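Local coordinates for protein nucleoporin nup120 (Schizosaccharomyces pombe, PDB 4GQ2) that serves as a structural component of the nuclear pore complex, whose nucleoporins can also act as docking or interaction partners for transiently associated transport factors, at residues Ile242-Thr246 with Tyr247-Val251; Ala470-Ser473 with Ser474-Thr478; Tyr610-Phe613 with Asp614-Val618; Ala793-Ile796 with Ser797-Ala801. All coordinates share one frame; numbering follows the deposited sequence.

Contact 1: residues Ile242-Thr246 with Tyr247-Val251; sequences IFLST and YNVLV
I242 and L244 lie along one strand of a beta hairpin, V249 and V251 along the other, and together they make up one face of the two strands. L244 reaches across with its CD1 methyl, which rests against both valines of the facing strand, 3.6 Å from V251 CG2 and 4.1 Å from V249 CG1. CG stands anti to the carbonyl carbon, chi1 -45°, and the extended chain beyond it carries CD1 across the gap. Valine suits the facing strand because its beta-branched shape favours an extended backbone and presents a methyl, CG2 of V251 and CG1 of V249, to the leucine. Beside this, I242 runs alongside V251, pointing the same way, with CG1 4.0 Å from V251 CB. Side chains of S290 and L315 cover the same face.

On the reverse face L250 bends its CD1 back to F243 CB, 4.1 Å away, while OD1 of N248 approaches the edge of the F243 ring, near its plane, the amide turned 81° to the ring. I179 and L264 pack here too. The backbone joins the pieces: I242 and V251 exchange two bonds, that from V251 N to I242 O being nearly straight (175°), and N248 centres an inverse gamma turn. Y247, beyond the last pair, lies against L315. The hydrogen bonds thus set the antiparallel register, and apolar contacts join the strands on both faces of this hairpin in a propeller blade.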
# COMPACT_ATOMS: atom_id res chain seq x y z
N ILE A 242 -33.02 7.05 -29.07
CA ILE A 242 -31.68 6.57 -29.42
C ILE A 242 -31.39 6.69 -30.91
O ILE A 242 -32.27 6.49 -31.75
CB ILE A 242 -31.43 5.11 -28.96
CG1 ILE A 242 -32.59 4.19 -29.38
CG2 ILE A 242 -31.20 5.05 -27.45
CD1 ILE A 242 -32.24 2.72 -29.38
N PHE A 243 -30.15 7.03 -31.22
CA PHE A 243 -29.68 7.17 -32.59
C PHE A 243 -28.99 5.89 -33.05
O PHE A 243 -28.20 5.31 -32.31
CB PHE A 243 -28.72 8.36 -32.68
CG PHE A 243 -27.91 8.40 -33.95
CD1 PHE A 243 -28.52 8.61 -35.18
CD2 PHE A 243 -26.52 8.26 -33.90
CE1 PHE A 243 -27.76 8.67 -36.35
CE2 PHE A 243 -25.76 8.31 -35.06
CZ PHE A 243 -26.38 8.52 -36.29
N LEU A 244 -29.31 5.45 -34.26
CA LEU A 244 -28.73 4.23 -34.84
C LEU A 244 -27.99 4.54 -36.13
O LEU A 244 -28.20 5.59 -36.74
CB LEU A 244 -29.81 3.18 -35.10
CG LEU A 244 -30.88 2.89 -34.05
CD1 LEU A 244 -31.88 1.89 -34.61
CD2 LEU A 244 -30.29 2.37 -32.75
N SER A 245 -27.12 3.63 -36.55
CA SER A 245 -26.42 3.69 -37.84
C SER A 245 -25.90 2.29 -38.22
O SER A 245 -25.74 1.44 -37.34
CB SER A 245 -25.31 4.76 -37.84
OG SER A 245 -24.94 5.13 -36.52
N THR A 246 -25.63 2.01 -39.50
CA THR A 246 -25.66 2.99 -40.58
C THR A 246 -27.05 3.13 -41.21
O THR A 246 -27.20 3.27 -42.43
CB THR A 246 -24.58 2.70 -41.66
OG1 THR A 246 -23.48 1.99 -41.08
CG2 THR A 246 -24.06 4.00 -42.29
N TYR A 247 -28.08 3.07 -40.35
CA TYR A 247 -29.39 3.58 -40.70
C TYR A 247 -29.42 5.00 -40.17
O TYR A 247 -29.28 5.20 -38.96
CB TYR A 247 -30.51 2.77 -40.03
CG TYR A 247 -30.32 1.28 -40.00
CD1 TYR A 247 -29.88 0.58 -41.13
CD2 TYR A 247 -30.61 0.55 -38.86
CE1 TYR A 247 -29.72 -0.80 -41.10
CE2 TYR A 247 -30.45 -0.82 -38.82
CZ TYR A 247 -30.01 -1.49 -39.94
OH TYR A 247 -29.86 -2.86 -39.91
N ASN A 248 -29.57 5.98 -41.04
CA ASN A 248 -29.72 7.37 -40.60
C ASN A 248 -31.07 7.52 -39.88
O ASN A 248 -31.99 8.18 -40.38
CB ASN A 248 -29.57 8.34 -41.78
CG ASN A 248 -29.11 9.72 -41.35
OD1 ASN A 248 -28.67 9.93 -40.22
ND2 ASN A 248 -29.20 10.68 -42.27
N VAL A 249 -31.17 6.91 -38.71
CA VAL A 249 -32.44 6.63 -38.06
C VAL A 249 -32.44 6.98 -36.57
O VAL A 249 -31.46 6.76 -35.86
CB VAL A 249 -32.83 5.15 -38.25
CG1 VAL A 249 -33.68 4.62 -37.10
CG2 VAL A 249 -33.53 4.96 -39.59
N LEU A 250 -33.56 7.54 -36.11
CA LEU A 250 -33.80 7.83 -34.71
C LEU A 250 -34.94 6.94 -34.23
O LEU A 250 -35.97 6.84 -34.89
CB LEU A 250 -34.17 9.30 -34.54
CG LEU A 250 -33.79 10.04 -33.25
CD1 LEU A 250 -32.28 10.25 -33.18
CD2 LEU A 250 -34.51 11.37 -33.17
N VAL A 251 -34.75 6.27 -33.09
CA VAL A 251 -35.82 5.48 -32.48
C VAL A 251 -36.28 6.17 -31.21
O VAL A 251 -35.48 6.45 -30.31
CB VAL A 251 -35.39 4.02 -32.17
CG1 VAL A 251 -36.51 3.27 -31.45
CG2 VAL A 251 -35.03 3.29 -33.46

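Contact 2: residues Ala470-Ser473 with Ser474-Thr478; sequences AVLS and SIVST
V471 and L472 each meet the residue four places further along helix 464-478, while serines on the next turn bind backbone carbonyls. S474 opens the second half: its N donates to A470 O, and the torsion chi1 74° places its OG between backbone N and carbonyl carbon, close enough to the preceding turn to donate to V471 O at 3.1 Å. A small hydroxyl suits this buried place, because the helix itself supplies its acceptor and L441 packs close by. I475 follows, its N bonding to the same V471 O; the two donors come from one face of that carbonyl plane. The side chains of I475 and V471 lie side by side, pointing the same way, CD1 of the isoleucine 4.1 Å from CG1 of the valine, and both touch W503 of helix 492-515.

V476 N bonds almost straight to L472 O (167°). Its CG2 methyl rests 3.6 Å from L472 CD2, a closer fit than that of the previous pair, and this flank also meets the second protein chain of the assembly. S477 takes S473 O with its N and returns its OG to S474 O at 2.9 Å, from above the carbonyl plane. Lastly T478 OG1 donates to I475 O, 2.9 Å away, where T478 N also bonds. Hydroxyls bonded to carbonyls three residues back, with apolar i to i+4 pairs, are common in alpha-helices whose serines and threonines are packed; here the helix lies against helices 419-428, 434-443 and 492-515.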
# COMPACT_ATOMS: atom_id res chain seq x y z
N ALA A 470 -1.64 14.40 7.87
CA ALA A 470 -2.55 15.42 8.34
C ALA A 470 -3.70 14.76 9.11
O ALA A 470 -4.13 15.28 10.14
CB ALA A 470 -3.06 16.25 7.17
N VAL A 471 -4.18 13.63 8.60
CA VAL A 471 -5.23 12.86 9.27
C VAL A 471 -4.73 12.38 10.63
O VAL A 471 -5.37 12.64 11.64
CB VAL A 471 -5.73 11.66 8.43
CG1 VAL A 471 -6.54 10.69 9.28
CG2 VAL A 471 -6.59 12.14 7.27
N LEU A 472 -3.57 11.71 10.64
CA LEU A 472 -2.99 11.21 11.88
C LEU A 472 -2.73 12.35 12.86
O LEU A 472 -3.06 12.26 14.04
CB LEU A 472 -1.70 10.41 11.62
CG LEU A 472 -1.05 9.79 12.87
CD1 LEU A 472 -0.27 8.52 12.54
CD2 LEU A 472 -0.15 10.77 13.61
N SER A 473 -2.10 13.41 12.35
CA SER A 473 -1.75 14.56 13.17
C SER A 473 -2.97 15.17 13.85
O SER A 473 -2.93 15.47 15.03
CB SER A 473 -1.03 15.62 12.33
OG SER A 473 -0.82 16.79 13.09
N SER A 474 -4.05 15.35 13.10
CA SER A 474 -5.23 16.01 13.63
C SER A 474 -5.98 15.16 14.66
O SER A 474 -6.57 15.70 15.59
CB SER A 474 -6.15 16.46 12.50
OG SER A 474 -6.83 15.36 11.94
N ILE A 475 -5.96 13.84 14.49
CA ILE A 475 -6.54 12.93 15.48
C ILE A 475 -5.69 12.84 16.75
O ILE A 475 -6.22 12.91 17.86
CB ILE A 475 -6.80 11.53 14.89
CG1 ILE A 475 -8.15 11.52 14.20
CG2 ILE A 475 -6.80 10.46 15.98
CD1 ILE A 475 -8.21 10.59 13.01
N VAL A 476 -4.37 12.71 16.58
CA VAL A 476 -3.44 12.63 17.71
C VAL A 476 -3.46 13.92 18.54
O VAL A 476 -3.30 13.88 19.75
CB VAL A 476 -2.01 12.24 17.24
CG1 VAL A 476 -0.98 12.36 18.36
CG2 VAL A 476 -2.02 10.81 16.73
N SER A 477 -3.70 15.06 17.89
CA SER A 477 -3.72 16.36 18.56
C SER A 477 -4.97 16.60 19.41
O SER A 477 -4.93 17.41 20.33
CB SER A 477 -3.58 17.49 17.53
OG SER A 477 -4.76 17.59 16.76
N THR A 478 -6.06 15.92 19.11
CA THR A 478 -7.30 16.09 19.87
C THR A 478 -7.36 15.23 21.12
O THR A 478 -8.18 15.47 22.00
CB THR A 478 -8.57 15.81 19.03
OG1 THR A 478 -8.52 14.48 18.49
CG2 THR A 478 -8.73 16.81 17.90

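Contact 3: residues Tyr610-Phe613 with Asp614-Val618; sequences YSLF and DTLWV
The start of helix 612-624, in the helical domain, is closed by an N-cap: S611 OG accepts from D614 N at 3.3 Å. With chi1 65° the hydroxyl lies between its own backbone N and carbonyl carbon, close to that first-turn amide. The same OG donates a weak bond to D614 OD2, 2.9 Å away. Serine suits the cap because its short hydroxyl can both accept and donate, and the negative charge of an aspartate in the first turn would probably interact favourably with the helix dipole.

Before the cap, Y610, which is poorly ordered, lies with its CB against D614 CB and, as modelled, has T615 CG2 at its ring edge, 3.5 Å from CD2. On the flank turned to helix 719-739, L612 and L616 lie side by side, CD2 to CD1 3.8 Å. F613 joins them: L612 CD2 lies over one face of its ring, offset toward the rim, and L616 CD1 is 3.7 Å from F613 CD2. Along the backbone, T615 N bonds to S611 O and L616 N to L612 O (164°). The chemistry therefore divides: the serine hydroxyl satisfies a first-turn amide and the carboxylate weakly accepts from that hydroxyl, while the leucines, with F613 beside them, supply the apolar contacts toward helix 719-739.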
# COMPACT_ATOMS: atom_id res chain seq x y z
N TYR A 610 14.57 -24.90 13.44
CA TYR A 610 14.17 -26.23 13.85
C TYR A 610 13.93 -27.09 12.61
O TYR A 610 13.88 -26.58 11.48
CB TYR A 610 12.87 -26.22 14.66
CG TYR A 610 12.77 -25.20 15.77
CD1 TYR A 610 13.58 -25.28 16.91
CD2 TYR A 610 11.82 -24.18 15.70
CE1 TYR A 610 13.46 -24.35 17.93
CE2 TYR A 610 11.70 -23.25 16.72
CZ TYR A 610 12.52 -23.33 17.82
OH TYR A 610 12.39 -22.40 18.82
N SER A 611 13.78 -28.39 12.84
CA SER A 611 13.29 -29.29 11.81
C SER A 611 11.89 -28.85 11.43
O SER A 611 11.25 -28.06 12.13
CB SER A 611 13.24 -30.71 12.35
OG SER A 611 12.30 -30.82 13.41
N LEU A 612 11.40 -29.38 10.32
CA LEU A 612 10.05 -29.09 9.85
C LEU A 612 8.99 -29.36 10.92
O LEU A 612 8.13 -28.51 11.18
CB LEU A 612 9.77 -29.90 8.58
CG LEU A 612 8.61 -29.46 7.70
CD1 LEU A 612 8.91 -29.78 6.25
CD2 LEU A 612 7.30 -30.11 8.13
N PHE A 613 9.04 -30.52 11.56
CA PHE A 613 7.95 -30.94 12.44
C PHE A 613 8.07 -30.44 13.87
O PHE A 613 7.12 -30.52 14.64
CB PHE A 613 7.72 -32.45 12.35
CG PHE A 613 7.15 -32.88 11.03
CD1 PHE A 613 7.98 -33.22 9.96
CD2 PHE A 613 5.77 -32.93 10.84
CE1 PHE A 613 7.45 -33.60 8.74
CE2 PHE A 613 5.23 -33.31 9.62
CZ PHE A 613 6.08 -33.65 8.57
N ASP A 614 9.24 -29.91 14.22
CA ASP A 614 9.39 -29.14 15.45
C ASP A 614 8.69 -27.79 15.31
O ASP A 614 8.05 -27.32 16.26
CB ASP A 614 10.87 -28.93 15.80
CG ASP A 614 11.53 -30.17 16.37
OD1 ASP A 614 10.82 -31.03 16.95
OD2 ASP A 614 12.76 -30.29 16.25
N THR A 615 8.81 -27.18 14.14
CA THR A 615 8.20 -25.87 13.86
C THR A 615 6.68 -25.94 13.87
O THR A 615 6.02 -25.09 14.47
CB THR A 615 8.71 -25.24 12.54
OG1 THR A 615 8.64 -26.20 11.48
CG2 THR A 615 10.14 -24.75 12.67
N LEU A 616 6.12 -26.96 13.23
CA LEU A 616 4.67 -27.19 13.26
C LEU A 616 4.16 -27.35 14.69
O LEU A 616 3.07 -26.86 15.01
CB LEU A 616 4.29 -28.43 12.44
CG LEU A 616 4.18 -28.27 10.92
CD1 LEU A 616 4.13 -29.64 10.25
CD2 LEU A 616 2.97 -27.45 10.52
N TRP A 617 4.95 -28.01 15.54
CA TRP A 617 4.57 -28.28 16.92
C TRP A 617 4.63 -27.05 17.75
O TRP A 617 3.72 -26.78 18.56
CB TRP A 617 5.45 -29.37 17.51
CG TRP A 617 4.98 -29.87 18.86
CD1 TRP A 617 3.97 -30.80 19.11
CD2 TRP A 617 5.49 -29.48 20.18
NE1 TRP A 617 3.83 -31.01 20.46
CE2 TRP A 617 4.70 -30.25 21.16
CE3 TRP A 617 6.48 -28.62 20.64
CZ2 TRP A 617 4.91 -30.13 22.53
CZ3 TRP A 617 6.68 -28.51 22.02
CH2 TRP A 617 5.92 -29.25 22.94
N VAL A 618 5.70 -26.28 17.58
CA VAL A 618 5.82 -25.01 18.29
C VAL A 618 4.66 -24.10 17.85
O VAL A 618 3.99 -23.51 18.69
CB VAL A 618 7.20 -24.33 18.08
CG1 VAL A 618 7.18 -22.88 18.51
CG2 VAL A 618 8.28 -25.09 18.85

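Contact 4: residues Ala793-Ile796 with Ser797-Ala801; sequences ATVI and SSLSA
S797 and S798 both turn their hydroxyls back onto helix 790-803, each giving one carbonyl a second donor. A793 O accepts from S797 N at 2.8 Å and from S797 OG at 2.6 Å, the two arriving from opposite faces of its plane. T794 O is shared likewise: S798 N comes almost along the C=O axis, and S798 OG, 2.7 Å away, sits above the carbonyl plane. In both serines OG stands anti to the carbonyl carbon, chi1 -55° and -57°, which carries it toward the preceding turn. Serine fits these buried places because its hydroxyl can be satisfied by the helix's own backbone; S797 OG also has a weak bond to S780 OG.

Further along, V795 O accepts from L799 N (168°) and I796 O from S800 N at 2.9 Å. T794 OG1 is bonded to P790 O, one turn back in the same helix, and to S780 N, which ties the helix to strand 780-781. V795 and L799 run side by side, CG1 to CD1 4.2 Å, and face V681 and L682 of helix 672-703. Two buried hydroxyls thus find acceptors within their own helix, which probably lowers the cost of burying them beside residues such as L682.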
# COMPACT_ATOMS: atom_id res chain seq x y z
N ALA A 793 -7.01 -10.85 -18.44
CA ALA A 793 -5.79 -11.56 -18.82
C ALA A 793 -4.63 -11.22 -17.89
O ALA A 793 -3.85 -12.09 -17.53
CB ALA A 793 -5.42 -11.29 -20.28
N THR A 794 -4.52 -9.95 -17.52
CA THR A 794 -3.43 -9.51 -16.63
C THR A 794 -3.58 -10.13 -15.24
O THR A 794 -2.63 -10.70 -14.69
CB THR A 794 -3.32 -7.98 -16.60
OG1 THR A 794 -3.14 -7.51 -17.95
CG2 THR A 794 -2.12 -7.52 -15.76
N VAL A 795 -4.79 -10.06 -14.68
CA VAL A 795 -5.08 -10.70 -13.41
C VAL A 795 -4.65 -12.16 -13.47
O VAL A 795 -3.75 -12.59 -12.73
CB VAL A 795 -6.57 -10.59 -13.03
CG1 VAL A 795 -6.83 -11.28 -11.71
CG2 VAL A 795 -6.99 -9.13 -12.96
N ILE A 796 -5.26 -12.92 -14.39
CA ILE A 796 -5.00 -14.35 -14.53
C ILE A 796 -3.51 -14.65 -14.70
O ILE A 796 -2.98 -15.54 -14.05
CB ILE A 796 -5.85 -14.97 -15.68
CG1 ILE A 796 -7.28 -15.23 -15.21
CG2 ILE A 796 -5.24 -16.25 -16.22
CD1 ILE A 796 -7.42 -16.35 -14.19
N SER A 797 -2.84 -13.87 -15.55
CA SER A 797 -1.40 -14.04 -15.75
C SER A 797 -0.61 -13.80 -14.47
O SER A 797 0.28 -14.58 -14.13
CB SER A 797 -0.89 -13.11 -16.86
OG SER A 797 -1.63 -13.31 -18.05
N SER A 798 -0.96 -12.71 -13.76
CA SER A 798 -0.33 -12.37 -12.48
C SER A 798 -0.50 -13.49 -11.47
O SER A 798 0.46 -13.87 -10.80
CB SER A 798 -0.93 -11.08 -11.91
OG SER A 798 -0.78 -10.01 -12.82
N LEU A 799 -1.72 -14.03 -11.37
CA LEU A 799 -1.99 -15.17 -10.50
C LEU A 799 -1.17 -16.39 -10.89
O LEU A 799 -0.63 -17.08 -10.03
CB LEU A 799 -3.49 -15.52 -10.48
CG LEU A 799 -4.41 -14.46 -9.87
CD1 LEU A 799 -5.86 -14.92 -9.93
CD2 LEU A 799 -4.02 -14.13 -8.43
N SER A 800 -1.06 -16.64 -12.19
CA SER A 800 -0.25 -17.73 -12.71
C SER A 800 1.21 -17.58 -12.27
O SER A 800 1.81 -18.53 -11.77
CB SER A 800 -0.34 -17.81 -14.24
OG SER A 800 0.40 -18.91 -14.73
N ALA A 801 1.75 -16.37 -12.42
CA ALA A 801 3.12 -16.08 -11.99
C ALA A 801 3.34 -16.32 -10.50
O ALA A 801 4.47 -16.57 -10.06
CB ALA A 801 3.51 -14.66 -12.36

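How the contacts relate
Along the chain the contacts follow one another in series, each local to its own hairpin or helix, and none touches another. Contact 1, in the hairpin of strands 238-244 and 249-254, and contact 2, in helix 464-478, both belong to the beta-propeller part of the sequence yet have centres about 57 Å apart, on opposite sides of the chain's centre. Contact 3 begins helix 612-624 of the helical domain, about 72 Å from contact 1, centre to centre. Contact 4, on helix 790-803, is the most central, about 41, 40 and 33 Å from contacts 1, 2 and 3 between centres. The four thus sample a structural nucleoporin that joins a propeller to a large helical region.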